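Local coordinates for protein chitinase (Chromobacterium violaceum, PDB 4TXG) that probably binds chitin and hydrolyses its O-glycosyl bonds as a family 18 glycoside hydrolase, at residues 657-661 with 769-773; 124-128 with 387-391; 501-506 with 536-542. One frame throughout, in Å; residues are numbered along the deposited sequence.

Contact 1 of 3, residues 657-661 with 769-773; sequences IDVGF and YTVGL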
ATOM      1  N   ILE A 657      10.103  30.807   6.582  1.00 10.39           N
ATOM      2  CA  ILE A 657      10.122  31.167   8.002  1.00 11.19           C
ATOM      3  C   ILE A 657      10.004  29.873   8.793  1.00 10.24           C
ATOM      4  O   ILE A 657       9.355  28.930   8.338  1.00 11.21           O
ATOM      5  CB  ILE A 657       8.984  32.163   8.360  1.00 11.20           C
ATOM      6  CG1 ILE A 657       9.127  32.666   9.805  1.00 12.34           C
ATOM      7  CG2 ILE A 657       7.612  31.541   8.093  1.00 11.15           C
ATOM      8  CD1 ILE A 657       8.154  33.782  10.179  1.00 15.82           C
ATOM      9  N   ASP A 658      10.638  29.797   9.960  1.00 10.69           N
ATOM     10  CA  ASP A 658      10.583  28.556  10.733  1.00 11.78           C
ATOM     11  C   ASP A 658       9.360  28.521  11.639  1.00 12.81           C
ATOM     12  O   ASP A 658       9.436  28.843  12.825  1.00 14.56           O
ATOM     13  CB  ASP A 658      11.848  28.368  11.568  1.00 11.90           C
ATOM     14  CG  ASP A 658      12.068  26.924  11.965  1.00 18.88           C
ATOM     15  OD1 ASP A 658      11.137  26.097  11.798  1.00 16.41           O
ATOM     16  OD2 ASP A 658      13.179  26.616  12.447  1.00 23.37           O
ATOM     17  N   VAL A 659       8.231  28.154  11.047  1.00  9.87           N
ATOM     18  CA  VAL A 659       6.995  27.938  11.781  1.00 10.98           C
ATOM     19  C   VAL A 659       6.637  26.471  11.590  1.00 10.45           C
ATOM     20  O   VAL A 659       6.691  25.956  10.468  1.00 12.05           O
ATOM     21  CB  VAL A 659       5.864  28.860  11.281  1.00 11.34           C
ATOM     22  CG1 VAL A 659       4.535  28.511  11.948  1.00  9.47           C
ATOM     23  CG2 VAL A 659       6.236  30.315  11.559  1.00 12.23           C
ATOM     24  N   GLY A 660       6.321  25.794  12.686  1.00 10.84           N
ATOM     25  CA  GLY A 660       6.014  24.376  12.640  1.00 11.92           C
ATOM     26  C   GLY A 660       4.529  24.110  12.774  1.00 11.27           C
ATOM     27  O   GLY A 660       3.824  24.831  13.482  1.00 12.48           O
ATOM     28  N   PHE A 661       4.055  23.071  12.090  1.00  9.37           N
ATOM     29  CA  PHE A 661       2.647  22.681  12.123  1.00  8.82           C
ATOM     30  C   PHE A 661       2.512  21.189  12.378  1.00 13.33           C
ATOM     31  O   PHE A 661       3.219  20.392  11.759  1.00 12.15           O
ATOM     32  CB  PHE A 661       1.941  22.985  10.800  1.00  9.83           C
ATOM     33  CG  PHE A 661       1.841  24.438  10.459  1.00 14.48           C
ATOM     34  CD1 PHE A 661       2.925  25.115   9.913  1.00 14.39           C
ATOM     35  CD2 PHE A 661       0.647  25.118  10.634  1.00 14.65           C
ATOM     36  CE1 PHE A 661       2.825  26.450   9.579  1.00 13.82           C
ATOM     37  CE2 PHE A 661       0.545  26.459  10.300  1.00 16.80           C
ATOM     38  CZ  PHE A 661       1.638  27.125   9.776  1.00 15.53           C
ATOM     39  N   TYR A 769       2.676  24.253   3.330  1.00  9.51           N
ATOM     40  CA  TYR A 769       2.329  25.347   4.230  1.00  7.77           C
ATOM     41  C   TYR A 769       2.872  26.683   3.758  1.00 11.88           C
ATOM     42  O   TYR A 769       3.990  26.765   3.242  1.00 12.58           O
ATOM     43  CB  TYR A 769       2.868  25.064   5.640  1.00  7.71           C
ATOM     44  CG  TYR A 769       2.229  23.880   6.326  1.00 11.52           C
ATOM     45  CD1 TYR A 769       2.750  22.598   6.174  1.00 11.50           C
ATOM     46  CD2 TYR A 769       1.120  24.052   7.144  1.00 12.19           C
ATOM     47  CE1 TYR A 769       2.160  21.514   6.806  1.00 11.77           C
ATOM     48  CE2 TYR A 769       0.527  22.980   7.770  1.00 14.58           C
ATOM     49  CZ  TYR A 769       1.056  21.714   7.602  1.00 14.90           C
ATOM     50  OH  TYR A 769       0.465  20.644   8.236  1.00 16.54           O
ATOM     51  N   THR A 770       2.085  27.736   3.939  1.00 10.44           N
ATOM     52  CA  THR A 770       2.630  29.086   3.795  1.00  9.07           C
ATOM     53  C   THR A 770       2.227  29.955   4.968  1.00 10.03           C
ATOM     54  O   THR A 770       1.191  29.734   5.610  1.00 10.01           O
ATOM     55  CB  THR A 770       2.176  29.785   2.492  1.00 10.28           C
ATOM     56  OG1 THR A 770       0.746  29.794   2.409  1.00 11.58           O
ATOM     57  CG2 THR A 770       2.763  29.093   1.266  1.00 12.04           C
ATOM     58  N   VAL A 771       3.058  30.953   5.239  1.00 10.32           N
ATOM     59  CA  VAL A 771       2.773  31.933   6.275  1.00 10.29           C
ATOM     60  C   VAL A 771       2.685  33.304   5.620  1.00 14.30           C
ATOM     61  O   VAL A 771       3.641  33.752   4.984  1.00 13.06           O
ATOM     62  CB  VAL A 771       3.853  31.926   7.376  1.00  9.44           C
ATOM     63  CG1 VAL A 771       3.555  33.003   8.428  1.00 10.61           C
ATOM     64  CG2 VAL A 771       3.938  30.539   8.020  1.00  9.08           C
ATOM     65  N   GLY A 772       1.529  33.951   5.753  1.00 11.29           N
ATOM     66  CA  GLY A 772       1.318  35.265   5.179  1.00 11.55           C
ATOM     67  C   GLY A 772       1.544  36.310   6.249  1.00 16.60           C
ATOM     68  O   GLY A 772       0.735  36.472   7.164  1.00 15.10           O
ATOM     69  N   LEU A 773       2.657  37.021   6.126  1.00 15.07           N
ATOM     70  CA  LEU A 773       3.149  37.880   7.197  1.00 18.14           C
ATOM     71  C   LEU A 773       3.491  39.264   6.674  1.00 18.01           C
ATOM     72  O   LEU A 773       4.380  39.405   5.838  1.00 17.03           O
ATOM     73  CB  LEU A 773       4.377  37.231   7.839  1.00 18.29           C
ATOM     74  CG  LEU A 773       5.211  38.022   8.833  1.00 21.20           C
ATOM     75  CD1 LEU A 773       4.365  38.437  10.016  1.00 23.62           C
ATOM     76  CD2 LEU A 773       6.397  37.178   9.285  1.00 23.04           C
TER
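Phe661 and Tyr769 stack in the core of a beta sandwich, where strands 659-664 and 767-773 belong to two different sheets that face each other. The strand segments approach to 9.0 Å between axes, too far for backbone pairing, and they run at 133° to one another, so only side chains bridge the gap. The two rings form an offset stack, with centroids 4.3 Å apart and planes at 20°. Tyr769 CD2 lies 3.4 Å above the plane of the Phe661 ring, displaced toward its rim, and the two side chains extend roughly antiparallel, one over the other. Because of that displacement the CB of Phe661 also takes part, sitting 3.3 Å from Tyr769 CE2. The overlap is tight, with Phe661 CG likewise 3.3 Å from the same CE2.

Toward Ile657 and Leu773 the contact becomes aliphatic. Val771 CG2 is the shared methyl: it meets Ile657 CG2 at 3.8 Å and Val659 CB at 4.1 Å, and it lies near the plane of the Phe661 ring, at its edge. In Ile657 the CG1 branch is extended at both torsions, with CG1 anti to the backbone N (chi1 -173°), and thereby brings CD1 to Leu773 CD2, 3.9 Å away, while CG2 is left to press on Val771. Ile657 crosses both partners at about a right angle.

Between Ile657 and Val659 an inverse gamma turn centred on Asp658 moves the chain from one sheet to the other. Strand 656-657 runs parallel to 776-780 in the six-stranded sheet, whereas 659-664 is an outer strand of the four-stranded antiparallel sheet, next to 678-683. Ile681 and Ile780 flank Phe661, and strand 694-700 adjoins 767-773, bringing Phe695 against Val771.

Contact 2 of 3, residues 124-128 with 387-391; sequences EALAQ and KYLDF
Lys387 O accepts the backbone N-H of Ala127 at an N to O distance of 2.8 Å, in a nearly straight bond with 169° at the hydrogen. The donor stands somewhat off the plane of the carbonyl group. Beside it the CA atoms of Leu126 and Lys387 make the nearest pair across the two segments.

Leu126 packs beside this bond. Its CG, anti to the backbone N (chi1 -177°), sends the isobutyl group along the backbone of 387-390, where the two methyls meet different atoms. CD1 rests against two carbonyl oxygens, 3.4 Å from Lys387 O and 3.4 Å from Leu389 O, whereas CD2 reaches to 3.9 Å from Asp390 OD1. That carboxylate is held elsewhere: OD1 by the hydroxyls of Tyr140 and Tyr363, OD2 by a salt bridge to Arg350 and a bond to the backbone N of Ile366.

Residues 387-391 lead from the helical side of the GH18 TIM barrel into strand 391-395, which lies parallel to strand 365-371; the contact therefore sits by the N-terminal ends of the barrel strands, the end away from the usual TIM-barrel active site. Residues 124-128, from the chain preceding the first barrel strand, cover it. Arg456, just ahead of strand 457-462, spans both segments by binding Glu124 O through NH1 and Leu389 O through NH2.

At the outer margin the Ala127 methyl touches two side chains that are themselves packed together. The Lys387 chain bends at chi3 (-67°) and brings CE to 3.6 Å from Ala127 CB. Tyr388 CD1 is 4.0 Å from the same CB, met obliquely, and Lys387 CG stands over the centre of the Tyr388 ring, 3.7 Å above its plane.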
ATOM      1  N   GLU A 124      11.600  14.393  -3.454  1.00 10.10           N
ATOM      2  CA  GLU A 124      10.801  15.460  -2.865  1.00 10.81           C
ATOM      3  C   GLU A 124      10.151  15.036  -1.545  1.00  9.28           C
ATOM      4  O   GLU A 124       9.496  14.002  -1.479  1.00 10.29           O
ATOM      5  CB  GLU A 124       9.721  15.912  -3.853  1.00 11.35           C
ATOM      6  CG  GLU A 124       8.756  16.950  -3.289  1.00 14.97           C
ATOM      7  CD  GLU A 124       7.648  17.304  -4.271  1.00 20.84           C
ATOM      8  OE1 GLU A 124       7.817  17.048  -5.481  1.00 21.06           O
ATOM      9  OE2 GLU A 124       6.604  17.826  -3.835  1.00 19.64           O
ATOM     10  N   ALA A 125      10.362  15.847  -0.510  1.00  9.64           N
ATOM     11  CA  ALA A 125       9.742  15.675   0.808  1.00 10.46           C
ATOM     12  C   ALA A 125      10.252  14.470   1.613  1.00 11.96           C
ATOM     13  O   ALA A 125       9.768  14.212   2.718  1.00 12.00           O
ATOM     14  CB  ALA A 125       8.213  15.597   0.669  1.00  9.55           C
ATOM     15  N   LEU A 126      11.229  13.738   1.092  1.00  8.58           N
ATOM     16  CA  LEU A 126      11.772  12.611   1.860  1.00  9.80           C
ATOM     17  C   LEU A 126      12.628  13.107   3.024  1.00 12.25           C
ATOM     18  O   LEU A 126      13.456  14.008   2.872  1.00 12.23           O
ATOM     19  CB  LEU A 126      12.593  11.678   0.964  1.00  8.23           C
ATOM     20  CG  LEU A 126      13.176  10.403   1.606  1.00 10.11           C
ATOM     21  CD1 LEU A 126      12.087   9.406   1.982  1.00  8.24           C
ATOM     22  CD2 LEU A 126      14.182   9.748   0.664  1.00  9.07           C
ATOM     23  N   ALA A 127      12.419  12.519   4.197  1.00  8.95           N
ATOM     24  CA  ALA A 127      13.186  12.905   5.368  1.00 14.24           C
ATOM     25  C   ALA A 127      14.578  12.285   5.323  1.00 21.94           C
ATOM     26  O   ALA A 127      14.718  11.070   5.405  1.00 32.08           O
ATOM     27  CB  ALA A 127      12.461  12.479   6.634  1.00 16.67           C
ATOM     28  N   GLN A 128      15.609  13.111   5.200  1.00 26.07           N
ATOM     29  CA  GLN A 128      16.964  12.570   5.216  1.00 29.02           C
ATOM     30  C   GLN A 128      17.552  12.601   6.618  1.00 26.71           C
ATOM     31  O   GLN A 128      17.282  13.507   7.402  1.00 28.44           O
ATOM     32  CB  GLN A 128      17.889  13.329   4.262  1.00 33.87           C
ATOM     33  CG  GLN A 128      19.291  12.710   4.194  1.00 34.14           C
ATOM     34  CD  GLN A 128      20.343  13.651   3.656  1.00 35.01           C
ATOM     35  OE1 GLN A 128      20.064  14.489   2.797  1.00 43.80           O
ATOM     36  NE2 GLN A 128      21.570  13.519   4.161  1.00 20.53           N
ATOM     37  N   LYS A 387       6.956  10.362   5.647  1.00  7.52           N
ATOM     38  CA  LYS A 387       8.159  11.118   5.318  1.00  8.01           C
ATOM     39  C   LYS A 387       9.418  10.242   5.285  1.00  9.70           C
ATOM     40  O   LYS A 387      10.425  10.638   4.713  1.00  9.83           O
ATOM     41  CB  LYS A 387       8.364  12.269   6.309  1.00  8.62           C
ATOM     42  CG  LYS A 387       8.629  11.803   7.731  1.00 12.33           C
ATOM     43  CD  LYS A 387       8.611  12.954   8.752  1.00 21.45           C
ATOM     44  CE  LYS A 387       9.763  13.916   8.551  1.00 33.61           C
ATOM     45  NZ  LYS A 387       9.913  14.855   9.707  1.00 37.39           N
ATOM     46  N   TYR A 388       9.364   9.054   5.888  1.00  9.58           N
ATOM     47  CA  TYR A 388      10.540   8.180   5.927  1.00  9.14           C
ATOM     48  C   TYR A 388      10.623   7.215   4.746  1.00  7.83           C
ATOM     49  O   TYR A 388      11.634   6.538   4.569  1.00  8.44           O
ATOM     50  CB  TYR A 388      10.556   7.389   7.241  1.00  6.74           C
ATOM     51  CG  TYR A 388      10.544   8.307   8.440  1.00  7.20           C
ATOM     52  CD1 TYR A 388      11.615   9.161   8.687  1.00 11.06           C
ATOM     53  CD2 TYR A 388       9.457   8.346   9.304  1.00 10.44           C
ATOM     54  CE1 TYR A 388      11.613  10.024   9.767  1.00 14.31           C
ATOM     55  CE2 TYR A 388       9.446   9.218  10.393  1.00 13.36           C
ATOM     56  CZ  TYR A 388      10.530  10.048  10.614  1.00 18.78           C
ATOM     57  OH  TYR A 388      10.537  10.916  11.690  1.00 19.57           O
ATOM     58  N   LEU A 389       9.560   7.145   3.950  1.00  6.57           N
ATOM     59  CA  LEU A 389       9.438   6.103   2.943  1.00  6.41           C
ATOM     60  C   LEU A 389       9.831   6.575   1.551  1.00  7.70           C
ATOM     61  O   LEU A 389       9.329   7.591   1.055  1.00  6.65           O
ATOM     62  CB  LEU A 389       7.999   5.572   2.908  1.00  6.16           C
ATOM     63  CG  LEU A 389       7.526   5.012   4.245  1.00  8.60           C
ATOM     64  CD1 LEU A 389       6.035   4.680   4.196  1.00  8.42           C
ATOM     65  CD2 LEU A 389       8.340   3.772   4.593  1.00 10.05           C
ATOM     66  N   ASP A 390      10.728   5.837   0.912  1.00  6.70           N
ATOM     67  CA  ASP A 390      11.059   6.150  -0.472  1.00  7.20           C
ATOM     68  C   ASP A 390       9.810   6.157  -1.340  1.00 10.11           C
ATOM     69  O   ASP A 390       9.642   7.033  -2.187  1.00  8.08           O
ATOM     70  CB  ASP A 390      12.074   5.157  -1.011  1.00  7.10           C
ATOM     71  CG  ASP A 390      13.441   5.387  -0.432  1.00  7.35           C
ATOM     72  OD1 ASP A 390      14.207   6.179  -1.024  1.00  7.64           O
ATOM     73  OD2 ASP A 390      13.733   4.812   0.635  1.00  8.87           O
ATOM     74  N   PHE A 391       8.938   5.174  -1.132  1.00  7.20           N
ATOM     75  CA  PHE A 391       7.607   5.219  -1.726  1.00  6.34           C
ATOM     76  C   PHE A 391       6.678   4.251  -1.023  1.00  7.21           C
ATOM     77  O   PHE A 391       7.127   3.411  -0.233  1.00  6.08           O
ATOM     78  CB  PHE A 391       7.641   4.947  -3.251  1.00  6.51           C
ATOM     79  CG  PHE A 391       8.279   3.640  -3.659  1.00  6.62           C
ATOM     80  CD1 PHE A 391       7.563   2.454  -3.616  1.00  8.16           C
ATOM     81  CD2 PHE A 391       9.576   3.614  -4.161  1.00  6.93           C
ATOM     82  CE1 PHE A 391       8.131   1.253  -4.038  1.00 10.64           C
ATOM     83  CE2 PHE A 391      10.164   2.411  -4.570  1.00  8.90           C
ATOM     84  CZ  PHE A 391       9.435   1.232  -4.512  1.00 10.00           C
TER

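Contact 3 of 3, residues 501-506 with 536-542; sequences IDNIWH and YLAAYGI
Ile504 is the second residue of a type I beta turn, Asn503 to His506, and its side chain points into the loop 536-542. Both segments lie between the seventh and eighth barrel strands, 457-462 and 599-603, in a region with its own antiparallel sheet, consistent with the alpha+beta insertion domain of many GH18 chitinases. At the root, Ile504 CB lies 3.7 Å from Ile542 CD1. The CG2 branch meets Leu537 CD2 at 3.8 Å and is equally close to that Ile542 methyl. The other branch, its CG1 turned in between N and C (chi1 76°), then runs out extended, bringing CD1 to 3.7 Å from Tyr536 CE1 and also near Tyr540. Ile504 crosses Tyr536, Leu537 and Ile542 each at about a right angle, and of all residues here it has the most surface buried by the other segment.

Next to it, Trp505 NE1 donates to Tyr540 OH at 2.8 Å, with 172° at the hydrogen and the oxygen only 4° out of the indole plane. Trp505 also makes a cation-pi interaction with Arg164, just after barrel strand 155-161, and touches Glu604, just after 599-603. His506 ND1 donates to Asn503 O at 2.8 Å, holding the imidazole against its own turn, and NE2 lies 2.9 Å from a water oxygen that donates weakly to Tyr540 O.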
ATOM      1  N   ILE A 501     -14.250 -25.298  -7.795  1.00 11.84           N
ATOM      2  CA  ILE A 501     -13.664 -24.822  -9.051  1.00 13.47           C
ATOM      3  C   ILE A 501     -13.637 -23.293  -9.085  1.00 12.49           C
ATOM      4  O   ILE A 501     -12.903 -22.690  -9.876  1.00 11.08           O
ATOM      5  CB  ILE A 501     -14.441 -25.366 -10.273  1.00 15.57           C
ATOM      6  CG1 ILE A 501     -13.627 -25.187 -11.564  1.00 16.93           C
ATOM      7  CG2 ILE A 501     -15.824 -24.720 -10.365  1.00 13.79           C
ATOM      8  CD1 ILE A 501     -14.224 -25.894 -12.777  1.00 19.41           C
ATOM      9  N   ASP A 502     -14.418 -22.668  -8.200  1.00 12.05           N
ATOM     10  CA  ASP A 502     -14.445 -21.207  -8.076  1.00 10.13           C
ATOM     11  C   ASP A 502     -13.461 -20.660  -7.036  1.00 10.27           C
ATOM     12  O   ASP A 502     -13.501 -19.470  -6.713  1.00 11.81           O
ATOM     13  CB  ASP A 502     -15.852 -20.738  -7.702  1.00 11.06           C
ATOM     14  CG  ASP A 502     -16.880 -21.075  -8.750  1.00 17.84           C
ATOM     15  OD1 ASP A 502     -16.541 -21.014  -9.955  1.00 15.25           O
ATOM     16  OD2 ASP A 502     -18.029 -21.399  -8.366  1.00 15.06           O
ATOM     17  N   ASN A 503     -12.574 -21.507  -6.521  1.00  9.89           N
ATOM     18  CA  ASN A 503     -11.770 -21.135  -5.360  1.00 11.36           C
ATOM     19  C   ASN A 503     -10.442 -21.906  -5.321  1.00 11.24           C
ATOM     20  O   ASN A 503     -10.023 -22.384  -4.272  1.00 11.35           O
ATOM     21  CB  ASN A 503     -12.600 -21.389  -4.087  1.00  9.85           C
ATOM     22  CG  ASN A 503     -11.973 -20.814  -2.824  1.00  9.61           C
ATOM     23  OD1 ASN A 503     -11.394 -19.728  -2.826  1.00 10.51           O
ATOM     24  ND2 ASN A 503     -12.096 -21.556  -1.727  1.00 10.82           N
ATOM     25  N   ILE A 504      -9.776 -22.028  -6.468  1.00 12.22           N
ATOM     26  CA  ILE A 504      -8.668 -22.980  -6.563  1.00 11.59           C
ATOM     27  C   ILE A 504      -7.401 -22.539  -5.833  1.00 10.29           C
ATOM     28  O   ILE A 504      -6.535 -23.360  -5.556  1.00 13.22           O
ATOM     29  CB  ILE A 504      -8.314 -23.305  -8.039  1.00 11.13           C
ATOM     30  CG1 ILE A 504      -7.526 -22.176  -8.712  1.00 12.51           C
ATOM     31  CG2 ILE A 504      -9.575 -23.656  -8.819  1.00 11.27           C
ATOM     32  CD1 ILE A 504      -6.924 -22.602 -10.078  1.00 10.46           C
ATOM     33  N   TRP A 505      -7.296 -21.252  -5.513  1.00  9.42           N
ATOM     34  CA  TRP A 505      -6.156 -20.767  -4.742  1.00 11.31           C
ATOM     35  C   TRP A 505      -6.535 -20.571  -3.273  1.00 17.93           C
ATOM     36  O   TRP A 505      -6.019 -19.681  -2.602  1.00 20.42           O
ATOM     37  CB  TRP A 505      -5.621 -19.467  -5.336  1.00  9.69           C
ATOM     38  CG  TRP A 505      -4.506 -19.689  -6.312  1.00  9.68           C
ATOM     39  CD1 TRP A 505      -4.103 -20.878  -6.848  1.00  9.35           C
ATOM     40  CD2 TRP A 505      -3.646 -18.686  -6.863  1.00  9.97           C
ATOM     41  NE1 TRP A 505      -3.036 -20.678  -7.698  1.00 12.59           N
ATOM     42  CE2 TRP A 505      -2.740 -19.338  -7.726  1.00 10.64           C
ATOM     43  CE3 TRP A 505      -3.552 -17.300  -6.707  1.00 10.96           C
ATOM     44  CZ2 TRP A 505      -1.746 -18.648  -8.429  1.00 11.29           C
ATOM     45  CZ3 TRP A 505      -2.569 -16.619  -7.410  1.00 11.81           C
ATOM     46  CH2 TRP A 505      -1.679 -17.293  -8.252  1.00  9.91           C
ATOM     47  N   HIS A 506      -7.429 -21.422  -2.781  1.00 16.33           N
ATOM     48  CA  HIS A 506      -7.846 -21.384  -1.380  1.00 17.17           C
ATOM     49  C   HIS A 506      -6.716 -21.693  -0.404  1.00 18.50           C
ATOM     50  O   HIS A 506      -5.740 -22.371  -0.745  1.00 18.25           O
ATOM     51  CB  HIS A 506      -8.976 -22.381  -1.139  1.00 15.78           C
ATOM     52  CG  HIS A 506      -8.609 -23.793  -1.482  1.00 21.33           C
ATOM     53  ND1 HIS A 506      -8.957 -24.382  -2.680  1.00 20.53           N
ATOM     54  CD2 HIS A 506      -7.907 -24.724  -0.795  1.00 25.08           C
ATOM     55  CE1 HIS A 506      -8.492 -25.618  -2.712  1.00 25.49           C
ATOM     56  NE2 HIS A 506      -7.853 -25.853  -1.580  1.00 26.35           N
ATOM     57  N   TYR A 536      -4.999 -28.217 -14.817  1.00 18.32           N
ATOM     58  CA  TYR A 536      -4.177 -28.145 -13.611  1.00 16.94           C
ATOM     59  C   TYR A 536      -4.933 -28.448 -12.310  1.00 17.63           C
ATOM     60  O   TYR A 536      -4.336 -28.437 -11.238  1.00 17.69           O
ATOM     61  CB  TYR A 536      -3.558 -26.740 -13.517  1.00 15.22           C
ATOM     62  CG  TYR A 536      -4.565 -25.668 -13.891  1.00 14.25           C
ATOM     63  CD1 TYR A 536      -5.586 -25.319 -13.017  1.00 12.02           C
ATOM     64  CD2 TYR A 536      -4.528 -25.050 -15.138  1.00 15.32           C
ATOM     65  CE1 TYR A 536      -6.543 -24.369 -13.360  1.00 12.31           C
ATOM     66  CE2 TYR A 536      -5.469 -24.087 -15.489  1.00 14.74           C
ATOM     67  CZ  TYR A 536      -6.477 -23.756 -14.598  1.00 13.81           C
ATOM     68  OH  TYR A 536      -7.416 -22.811 -14.946  1.00 12.94           O
ATOM     69  N   LEU A 537      -6.241 -28.687 -12.384  1.00 14.33           N
ATOM     70  CA  LEU A 537      -7.030 -28.839 -11.159  1.00 14.94           C
ATOM     71  C   LEU A 537      -6.497 -29.954 -10.264  1.00 16.09           C
ATOM     72  O   LEU A 537      -6.354 -29.771  -9.054  1.00 20.34           O
ATOM     73  CB  LEU A 537      -8.504 -29.100 -11.475  1.00 16.58           C
ATOM     74  CG  LEU A 537      -9.343 -27.937 -12.009  1.00 16.94           C
ATOM     75  CD1 LEU A 537     -10.807 -28.358 -12.100  1.00 20.39           C
ATOM     76  CD2 LEU A 537      -9.183 -26.653 -11.162  1.00 15.49           C
ATOM     77  N   ALA A 538      -6.205 -31.105 -10.864  1.00 20.08           N
ATOM     78  CA  ALA A 538      -5.722 -32.254 -10.106  1.00 23.02           C
ATOM     79  C   ALA A 538      -4.402 -31.925  -9.406  1.00 24.73           C
ATOM     80  O   ALA A 538      -4.160 -32.373  -8.282  1.00 25.68           O
ATOM     81  CB  ALA A 538      -5.563 -33.469 -11.014  1.00 24.63           C
ATOM     82  N   ALA A 539      -3.568 -31.112 -10.053  1.00 20.93           N
ATOM     83  CA  ALA A 539      -2.280 -30.728  -9.474  1.00 21.16           C
ATOM     84  C   ALA A 539      -2.445 -29.880  -8.213  1.00 21.76           C
ATOM     85  O   ALA A 539      -1.517 -29.791  -7.404  1.00 26.47           O
ATOM     86  CB  ALA A 539      -1.433 -29.983 -10.509  1.00 24.39           C
ATOM     87  N   TYR A 540      -3.615 -29.260  -8.045  1.00 16.02           N
ATOM     88  CA  TYR A 540      -3.922 -28.499  -6.835  1.00 17.62           C
ATOM     89  C   TYR A 540      -4.625 -29.368  -5.793  1.00 22.39           C
ATOM     90  O   TYR A 540      -5.084 -28.868  -4.766  1.00 24.10           O
ATOM     91  CB  TYR A 540      -4.788 -27.274  -7.159  1.00 18.80           C
ATOM     92  CG  TYR A 540      -3.977 -26.089  -7.638  1.00 16.07           C
ATOM     93  CD1 TYR A 540      -3.136 -25.405  -6.766  1.00 17.89           C
ATOM     94  CD2 TYR A 540      -4.040 -25.664  -8.957  1.00 16.45           C
ATOM     95  CE1 TYR A 540      -2.371 -24.333  -7.196  1.00 16.13           C
ATOM     96  CE2 TYR A 540      -3.277 -24.586  -9.400  1.00 13.57           C
ATOM     97  CZ  TYR A 540      -2.448 -23.926  -8.511  1.00 14.20           C
ATOM     98  OH  TYR A 540      -1.693 -22.862  -8.942  1.00 14.47           O
ATOM     99  N   GLY A 541      -4.702 -30.665  -6.061  1.00 22.80           N
ATOM    100  CA  GLY A 541      -5.362 -31.595  -5.157  1.00 24.86           C
ATOM    101  C   GLY A 541      -6.872 -31.480  -5.227  1.00 27.25           C
ATOM    102  O   GLY A 541      -7.584 -31.863  -4.300  1.00 28.98           O
ATOM    103  N   ILE A 542      -7.361 -30.953  -6.341  1.00 26.34           N
ATOM    104  CA  ILE A 542      -8.789 -30.738  -6.520  1.00 24.30           C
ATOM    105  C   ILE A 542      -9.374 -31.857  -7.369  1.00 28.57           C
ATOM    106  O   ILE A 542      -9.030 -31.991  -8.540  1.00 32.36           O
ATOM    107  CB  ILE A 542      -9.076 -29.374  -7.182  1.00 23.17           C
ATOM    108  CG1 ILE A 542      -8.644 -28.234  -6.258  1.00 24.13           C
ATOM    109  CG2 ILE A 542     -10.542 -29.256  -7.536  1.00 25.07           C
ATOM    110  CD1 ILE A 542      -8.682 -26.860  -6.907  1.00 24.55           C
TER
HETATM  111  O   HOH W   1      -6.167 -28.208  -1.589  1.00 37.52           O

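Along the chain the three contacts follow in series: contact 2 closes first, at residue 391, then contact 3 (501-542), then contact 1 (657-773). They share no strand. Contacts 1 and 2 lie on the same side of the chain's centre, with centres 21 Å apart and nearest atoms about 9 Å apart. Contact 3 is on the opposite side, its centre 43 Å from that of contact 2 and 59 Å from that of contact 1. Contact 2 lays the chain before the first strand on the N-terminal end of the barrel strands, contact 3 lies between the last two barrel strands, in what is probably the insertion domain, and contact 1 joins the sheets of the C-terminal sandwich. The barrel thus carries separately packed units on opposite sides of the chain's centre.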